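Local structure of peroxisomal membrane protein PEX15 (Saccharomyces cerevisiae, 5VXV) at residues Ile41-Val46 with Leu91-Lys96; Cys100-Ile105 with Leu120-Ile125. The protein docks the PEX1-PEX6 AAA-ATPase, which extracts the PEX5 receptor, at the peroxisomal membrane, the crystallised piece being a largely helical part of its predicted cytoplasmic region. All blocks are in the same frame, centred on the assembly; numbering follows the deposited sequence. Where two conformers were deposited one is given.

Interaction 1: residues Ile41-Val46 with Leu91-Lys96; sequences ILDLFV and LLVINK
V46 reaches across from helix 39-51 and sets its CG1 against the base of the K96 side chain, 3.7 Å from CB. The same methyl lies 4.3 Å from CG1 of V93, one turn earlier on helix 91-108. With CG1 turned away from the backbone N (chi1 175°), this methyl leads toward helix 91-108, CG2 lying beside that N. A turn before V46, D43 crosses V93 at about a right angle, and its carboxylate OD1 comes within 3.8 Å of V93 CG2. This is packing of a polar atom on a methyl; the polar partner of OD1 is K90, a salt bridge from just ahead of L91-K96. The K96 chain is extended beyond CG and its NZ hydrogen-bonds S47 OG, 6.8 Å separating NZ from D43 OD1. S47 OG also bonds the backbone O of D43, so one hydroxyl meets K96 NZ and its own helix. The short helix axes approach to 10.7 Å and cross at 52°, an inclined packing of helices far apart in the largely helical chain. Behind this contact, I41, L44 and F45 pack on helix 17-27, with I41 and L44 also on helix 3-13, whereas L91, L92 and N95 touch helix 143-161.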
ATOM      1  N   ILE A  41     -17.994   3.986  -0.411  1.00 17.07           N
ATOM      2  CA  ILE A  41     -17.904   2.997   0.658  1.00 16.25           C
ATOM      3  C   ILE A  41     -16.557   2.287   0.602  1.00 16.31           C
ATOM      4  O   ILE A  41     -15.901   2.083   1.632  1.00 16.21           O
ATOM      5  CB  ILE A  41     -19.078   2.003   0.577  1.00 17.39           C
ATOM      6  CG1 ILE A  41     -20.403   2.740   0.800  1.00 17.50           C
ATOM      7  CG2 ILE A  41     -18.904   0.882   1.607  1.00 18.79           C
ATOM      8  CD1 ILE A  41     -21.644   1.856   0.762  1.00 19.31           C
ATOM      9  N   LEU A  42     -16.122   1.900  -0.599  1.00 15.27           N
ATOM     10  CA  LEU A  42     -14.788   1.326  -0.751  1.00 14.57           C
ATOM     11  C   LEU A  42     -13.714   2.326  -0.341  1.00 15.54           C
ATOM     12  O   LEU A  42     -12.757   1.969   0.353  1.00 13.98           O
ATOM     13  CB  LEU A  42     -14.581   0.872  -2.196  1.00 15.37           C
ATOM     14  CG  LEU A  42     -13.182   0.395  -2.595  1.00 15.43           C
ATOM     15  CD1 LEU A  42     -12.725  -0.761  -1.729  1.00 15.84           C
ATOM     16  CD2 LEU A  42     -13.174  -0.000  -4.067  1.00 16.53           C
ATOM     17  N   ASP A  43     -13.863   3.586  -0.757  1.00 16.85           N
ATOM     18  CA  ASP A  43     -12.869   4.601  -0.425  1.00 15.39           C
ATOM     19  C   ASP A  43     -12.739   4.771   1.086  1.00 15.37           C
ATOM     20  O   ASP A  43     -11.625   4.871   1.612  1.00 14.85           O
ATOM     21  CB  ASP A  43     -13.242   5.926  -1.090  1.00 16.65           C
ATOM     22  CG  ASP A  43     -12.033   6.778  -1.422  1.00 18.14           C
ATOM     23  OD1 ASP A  43     -11.044   6.236  -1.965  1.00 19.08           O
ATOM     24  OD2 ASP A  43     -12.072   7.996  -1.149  1.00 18.27           O
ATOM     25  N   LEU A  44     -13.866   4.807   1.802  1.00 15.33           N
ATOM     26  CA  LEU A  44     -13.811   4.920   3.258  1.00 15.24           C
ATOM     27  C   LEU A  44     -13.132   3.705   3.872  1.00 14.48           C
ATOM     28  O   LEU A  44     -12.277   3.832   4.756  1.00 14.40           O
ATOM     29  CB  LEU A  44     -15.221   5.085   3.830  1.00 16.18           C
ATOM     30  CG  LEU A  44     -15.314   5.018   5.362  1.00 15.78           C
ATOM     31  CD1 LEU A  44     -14.470   6.105   6.012  1.00 16.54           C
ATOM     32  CD2 LEU A  44     -16.760   5.116   5.824  1.00 17.10           C
ATOM     33  N   PHE A  45     -13.509   2.510   3.419  1.00 14.10           N
ATOM     34  CA  PHE A  45     -12.940   1.289   3.976  1.00 13.59           C
ATOM     35  C   PHE A  45     -11.421   1.286   3.860  1.00 14.78           C
ATOM     36  O   PHE A  45     -10.713   1.003   4.833  1.00 14.43           O
ATOM     37  CB  PHE A  45     -13.538   0.074   3.270  1.00 15.41           C
ATOM     38  CG  PHE A  45     -12.929  -1.225   3.694  1.00 14.74           C
ATOM     39  CD1 PHE A  45     -13.200  -1.753   4.944  1.00 14.94           C
ATOM     40  CD2 PHE A  45     -12.083  -1.920   2.845  1.00 14.46           C
ATOM     41  CE1 PHE A  45     -12.644  -2.947   5.340  1.00 14.57           C
ATOM     42  CE2 PHE A  45     -11.524  -3.118   3.235  1.00 14.33           C
ATOM     43  CZ  PHE A  45     -11.803  -3.633   4.483  1.00 14.86           C
ATOM     44  N   VAL A  46     -10.898   1.607   2.675  1.00 15.43           N
ATOM     45  CA  VAL A  46      -9.450   1.601   2.473  1.00 15.09           C
ATOM     46  C   VAL A  46      -8.784   2.662   3.341  1.00 15.92           C
ATOM     47  O   VAL A  46      -7.730   2.422   3.944  1.00 15.28           O
ATOM     48  CB  VAL A  46      -9.123   1.800   0.981  1.00 14.55           C
ATOM     49  CG1 VAL A  46      -7.618   1.924   0.763  1.00 17.02           C
ATOM     50  CG2 VAL A  46      -9.671   0.642   0.164  1.00 15.45           C
ATOM     51  N   LEU A  91      -3.592   7.311  -7.518  1.00 15.15           N
ATOM     52  CA  LEU A  91      -2.439   6.517  -7.112  1.00 14.08           C
ATOM     53  C   LEU A  91      -2.274   6.480  -5.596  1.00 14.89           C
ATOM     54  O   LEU A  91      -1.792   5.481  -5.055  1.00 15.21           O
ATOM     55  CB  LEU A  91      -1.181   7.069  -7.777  1.00 14.67           C
ATOM     56  CG  LEU A  91       0.115   6.287  -7.567  1.00 14.88           C
ATOM     57  CD1 LEU A  91      -0.042   4.830  -7.980  1.00 14.97           C
ATOM     58  CD2 LEU A  91       1.232   6.942  -8.357  1.00 14.50           C
ATOM     59  N   LEU A  92      -2.664   7.546  -4.891  1.00 15.28           N
ATOM     60  CA  LEU A  92      -2.518   7.538  -3.438  1.00 15.21           C
ATOM     61  C   LEU A  92      -3.402   6.474  -2.796  1.00 13.79           C
ATOM     62  O   LEU A  92      -3.033   5.906  -1.763  1.00 13.98           O
ATOM     63  CB  LEU A  92      -2.833   8.923  -2.863  1.00 16.32           C
ATOM     64  CG  LEU A  92      -1.924  10.075  -3.310  1.00 18.73           C
ATOM     65  CD1 LEU A  92      -2.261  11.359  -2.558  1.00 19.87           C
ATOM     66  CD2 LEU A  92      -0.451   9.730  -3.125  1.00 20.45           C
ATOM     67  N   VAL A  93      -4.558   6.183  -3.394  1.00 14.12           N
ATOM     68  CA  VAL A  93      -5.411   5.117  -2.875  1.00 13.74           C
ATOM     69  C   VAL A  93      -4.823   3.753  -3.209  1.00 14.11           C
ATOM     70  O   VAL A  93      -4.892   2.818  -2.402  1.00 14.93           O
ATOM     71  CB  VAL A  93      -6.841   5.269  -3.422  1.00 15.39           C
ATOM     72  CG1 VAL A  93      -7.715   4.111  -2.966  1.00 14.67           C
ATOM     73  CG2 VAL A  93      -7.428   6.592  -2.963  1.00 16.20           C
ATOM     74  N   ILE A  94      -4.256   3.612  -4.409  1.00 13.49           N
ATOM     75  CA  ILE A  94      -3.512   2.403  -4.751  1.00 13.26           C
ATOM     76  C   ILE A  94      -2.428   2.150  -3.714  1.00 11.46           C
ATOM     77  O   ILE A  94      -2.227   1.016  -3.262  1.00 12.55           O
ATOM     78  CB  ILE A  94      -2.935   2.527  -6.175  1.00 13.90           C
ATOM     79  CG1 ILE A  94      -4.068   2.430  -7.201  1.00 13.47           C
ATOM     80  CG2 ILE A  94      -1.882   1.450  -6.447  1.00 14.58           C
ATOM     81  CD1 ILE A  94      -3.711   2.947  -8.576  1.00 14.63           C
ATOM     82  N   ASN A  95      -1.730   3.210  -3.299  1.00 12.11           N
ATOM     83  CA  ASN A  95      -0.684   3.059  -2.294  1.00 12.43           C
ATOM     84  C   ASN A  95      -1.264   2.626  -0.952  1.00 12.58           C
ATOM     85  O   ASN A  95      -0.685   1.774  -0.268  1.00 12.78           O
ATOM     86  CB  ASN A  95       0.094   4.367  -2.154  1.00 14.14           C
ATOM     87  CG  ASN A  95       0.939   4.672  -3.379  1.00 14.53           C
ATOM     88  OD1 ASN A  95       1.177   3.800  -4.213  1.00 14.27           O
ATOM     89  ND2 ASN A  95       1.397   5.913  -3.492  1.00 14.52           N
ATOM     90  N   LYS A  96      -2.403   3.203  -0.554  1.00 14.61           N
ATOM     91  CA  LYS A  96      -3.067   2.749   0.665  1.00 13.64           C
ATOM     92  C   LYS A  96      -3.413   1.268   0.581  1.00 13.39           C
ATOM     93  O   LYS A  96      -3.211   0.521   1.544  1.00 13.99           O
ATOM     94  CB  LYS A  96      -4.332   3.571   0.928  1.00 12.90           C
ATOM     95  CG  LYS A  96      -4.084   5.013   1.345  1.00 12.88           C
ATOM     96  CD  LYS A  96      -5.372   5.704   1.768  1.00 14.25           C
ATOM     97  CE  LYS A  96      -5.112   7.155   2.147  1.00 15.68           C
ATOM     98  NZ  LYS A  96      -6.333   7.853   2.652  1.00 15.57           N
TER

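Interaction 2: residues Cys100-Ile105 with Leu120-Ile125; sequences CCIKVI and LELESI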
ATOM      1  N   CYS A 100      -2.178  -1.834   3.004  1.00 13.10           N
ATOM      2  CA  CYS A 100      -3.082  -2.735   3.713  1.00 12.52           C
ATOM      3  C   CYS A 100      -2.719  -4.194   3.458  1.00 13.38           C
ATOM      4  O   CYS A 100      -2.771  -5.020   4.376  1.00 14.13           O
ATOM      5  CB  CYS A 100      -4.529  -2.459   3.305  1.00 13.31           C
ATOM      6  SG  CYS A 100      -5.168  -0.881   3.912  1.00 15.01           S
ATOM      7  N   CYS A 101      -2.347  -4.534   2.221  1.00 13.92           N
ATOM      8  CA  CYS A 101      -1.879  -5.890   1.942  1.00 13.27           C
ATOM      9  C   CYS A 101      -0.631  -6.209   2.755  1.00 13.57           C
ATOM     10  O   CYS A 101      -0.486  -7.319   3.280  1.00 14.63           O
ATOM     11  CB  CYS A 101      -1.592  -6.052   0.449  1.00 13.88           C
ATOM     12  SG  CYS A 101      -3.041  -5.904  -0.620  1.00 16.25           S
ATOM     13  N   ILE A 102       0.276  -5.240   2.873  1.00 13.65           N
ATOM     14  CA  ILE A 102       1.492  -5.431   3.657  1.00 13.45           C
ATOM     15  C   ILE A 102       1.149  -5.680   5.121  1.00 14.90           C
ATOM     16  O   ILE A 102       1.760  -6.524   5.783  1.00 14.12           O
ATOM     17  CB  ILE A 102       2.414  -4.209   3.484  1.00 13.38           C
ATOM     18  CG1 ILE A 102       2.959  -4.163   2.053  1.00 13.92           C
ATOM     19  CG2 ILE A 102       3.559  -4.229   4.495  1.00 15.42           C
ATOM     20  CD1 ILE A 102       3.540  -2.824   1.656  1.00 14.59           C
ATOM     21  N   LYS A 103       0.160  -4.951   5.641  1.00 14.88           N
ATOM     22  CA  LYS A 103      -0.211  -5.103   7.045  0.53 15.30           C
ATOM     23  C   LYS A 103      -0.716  -6.508   7.343  1.00 14.68           C
ATOM     24  O   LYS A 103      -0.494  -7.027   8.444  1.00 14.93           O
ATOM     25  CB  LYS A 103      -1.264  -4.065   7.426  0.53 16.05           C
ATOM     26  CG  LYS A 103      -0.673  -2.703   7.735  0.53 17.58           C
ATOM     27  CD  LYS A 103      -1.748  -1.672   8.010  0.53 19.78           C
ATOM     28  CE  LYS A 103      -1.144  -0.292   8.207  0.53 20.39           C
ATOM     29  NZ  LYS A 103      -2.190   0.761   8.304  0.53 20.99           N
ATOM     30  N   VAL A 104      -1.394  -7.139   6.382  1.00 14.41           N
ATOM     31  CA  VAL A 104      -1.850  -8.515   6.569  1.00 16.24           C
ATOM     32  C   VAL A 104      -0.655  -9.456   6.669  1.00 15.53           C
ATOM     33  O   VAL A 104      -0.559 -10.275   7.590  1.00 16.52           O
ATOM     34  CB  VAL A 104      -2.793  -8.928   5.421  1.00 17.70           C
ATOM     35  CG1 VAL A 104      -3.057 -10.436   5.442  1.00 18.64           C
ATOM     36  CG2 VAL A 104      -4.104  -8.163   5.512  1.00 18.06           C
ATOM     37  N   ILE A 105       0.272  -9.353   5.716  1.00 15.62           N
ATOM     38  CA  ILE A 105       1.444 -10.222   5.720  1.00 16.30           C
ATOM     39  C   ILE A 105       2.251 -10.017   6.993  1.00 17.29           C
ATOM     40  O   ILE A 105       2.742 -10.977   7.598  1.00 18.52           O
ATOM     41  CB  ILE A 105       2.297  -9.959   4.463  1.00 17.54           C
ATOM     42  CG1 ILE A 105       1.500 -10.288   3.198  1.00 18.48           C
ATOM     43  CG2 ILE A 105       3.589 -10.777   4.504  1.00 19.28           C
ATOM     44  CD1 ILE A 105       2.149  -9.800   1.915  1.00 20.50           C
ATOM     45  N   LEU A 120       6.708 -12.453  -1.846  1.00 15.96           N
ATOM     46  CA  LEU A 120       7.116 -12.619  -3.238  1.00 16.58           C
ATOM     47  C   LEU A 120       5.950 -12.367  -4.186  1.00 16.59           C
ATOM     48  O   LEU A 120       6.124 -11.751  -5.244  1.00 16.36           O
ATOM     49  CB  LEU A 120       7.693 -14.019  -3.457  1.00 19.28           C
ATOM     50  CG  LEU A 120       9.217 -14.137  -3.345  1.00 20.23           C
ATOM     51  CD1 LEU A 120       9.720 -13.574  -2.026  1.00 22.09           C
ATOM     52  CD2 LEU A 120       9.661 -15.590  -3.510  1.00 20.95           C
ATOM     53  N   GLU A 121       4.752 -12.842  -3.829  1.00 16.15           N
ATOM     54  CA  GLU A 121       3.573 -12.557  -4.643  1.00 16.85           C
ATOM     55  C   GLU A 121       3.316 -11.060  -4.727  1.00 16.86           C
ATOM     56  O   GLU A 121       3.008 -10.533  -5.803  1.00 17.50           O
ATOM     57  CB  GLU A 121       2.347 -13.267  -4.070  1.00 19.35           C
ATOM     58  CG  GLU A 121       2.357 -14.777  -4.227  1.00 25.66           C
ATOM     59  CD  GLU A 121       1.069 -15.416  -3.739  1.00 32.48           C
ATOM     60  OE1 GLU A 121       0.030 -14.716  -3.706  1.00 31.00           O
ATOM     61  OE2 GLU A 121       1.095 -16.613  -3.387  1.00 39.76           O
ATOM     62  N   LEU A 122       3.432 -10.358  -3.599  1.00 15.05           N
ATOM     63  CA  LEU A 122       3.213  -8.916  -3.599  1.00 15.05           C
ATOM     64  C   LEU A 122       4.258  -8.201  -4.442  1.00 15.12           C
ATOM     65  O   LEU A 122       3.942  -7.239  -5.150  1.00 15.53           O
ATOM     66  CB  LEU A 122       3.231  -8.388  -2.166  1.00 15.57           C
ATOM     67  CG  LEU A 122       3.046  -6.877  -2.008  1.00 16.24           C
ATOM     68  CD1 LEU A 122       1.680  -6.439  -2.523  1.00 18.21           C
ATOM     69  CD2 LEU A 122       3.231  -6.478  -0.558  1.00 17.41           C
ATOM     70  N   GLU A 123       5.516  -8.644  -4.365  1.00 14.70           N
ATOM     71  CA  GLU A 123       6.564  -8.033  -5.175  1.00 14.03           C
ATOM     72  C   GLU A 123       6.195  -8.064  -6.653  1.00 15.15           C
ATOM     73  O   GLU A 123       6.315  -7.055  -7.358  1.00 16.56           O
ATOM     74  CB  GLU A 123       7.894  -8.747  -4.938  1.00 15.09           C
ATOM     75  CG  GLU A 123       8.530  -8.448  -3.590  1.00 17.38           C
ATOM     76  CD  GLU A 123       9.759  -9.294  -3.325  1.00 19.91           C
ATOM     77  OE1 GLU A 123       9.988 -10.275  -4.066  1.00 21.37           O
ATOM     78  OE2 GLU A 123      10.498  -8.978  -2.371  1.00 21.42           O
ATOM     79  N   SER A 124       5.731  -9.218  -7.137  1.00 15.68           N
ATOM     80  CA  SER A 124       5.345  -9.335  -8.540  1.00 17.78           C
ATOM     81  C   SER A 124       4.159  -8.437  -8.862  1.00 17.27           C
ATOM     82  O   SER A 124       4.153  -7.750  -9.889  1.00 16.79           O
ATOM     83  CB  SER A 124       5.018 -10.791  -8.874  1.00 22.79           C
ATOM     84  OG  SER A 124       6.170 -11.607  -8.761  1.00 28.38           O
ATOM     85  N   ILE A 125       3.141  -8.437  -7.998  1.00 15.62           N
ATOM     86  CA  ILE A 125       1.970  -7.594  -8.224  1.00 15.14           C
ATOM     87  C   ILE A 125       2.384  -6.132  -8.329  1.00 13.88           C
ATOM     88  O   ILE A 125       1.949  -5.406  -9.232  1.00 13.48           O
ATOM     89  CB  ILE A 125       0.934  -7.814  -7.106  1.00 16.36           C
ATOM     90  CG1 ILE A 125       0.257  -9.176  -7.283  1.00 18.44           C
ATOM     91  CG2 ILE A 125      -0.113  -6.698  -7.093  1.00 16.16           C
ATOM     92  CD1 ILE A 125      -0.550  -9.631  -6.085  1.00 20.00           C
TER
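L122 of helix 112-136 projects into a group of three residues on helix 91-108: C101, I102 and I105. Its CB begins the contact at the margin, 4.5 Å from I105 CD1. A chi1 of 179° extends the chain away from the main-chain N and carries the branch point toward the partner helix, where the two methyls divide the work. CD1 faces C101, with 4.4 Å to its CB, a loose apolar contact. CD2 makes the tight one: it comes 3.5 Å from CG1 of I102, the two side chains crossing at about a right angle, and stays 4.3 Å from I102 CD1. From another direction I105 CD1 is likewise 4.3 Å from CD2, so that this methyl is shared by both isoleucines. The two helices follow each other in the chain and form an antiparallel helical hairpin: the N-to-C directions of the short segments differ by 168° and their axes come no closer than 11.3 Å, a spacing bridged by side chains alone. All four touching residues are buried. I102 also packs on I152, Q156 and V157 of helix 143-161, which adds a third helix beside the hairpin, while C101 touches L72. On the flank that meets helix 143-161, E123 forms a salt bridge from OE2 to K158, and H162 hydrogen-bonds the same oxygen.

Helix 91-108 serves both contacts, its first turns in interaction 1 and its later ones in interaction 2, whose centres are 16 Å apart. Interaction 1 joins helices distant in sequence at an inclined angle and is only partly buried: a valine pair is flanked by charged side chains whose polar ends are paired with K90 and S47. Interaction 2 joins consecutive, nearly antiparallel helices and is fully buried, with apolar contact between a leucine, two isoleucines and a cysteine. The sites nevertheless meet, as V46 O packs 4.2 Å from C100 SG. Helix 143-161 borders both, receiving N95 beside the first contact and I102 within the second.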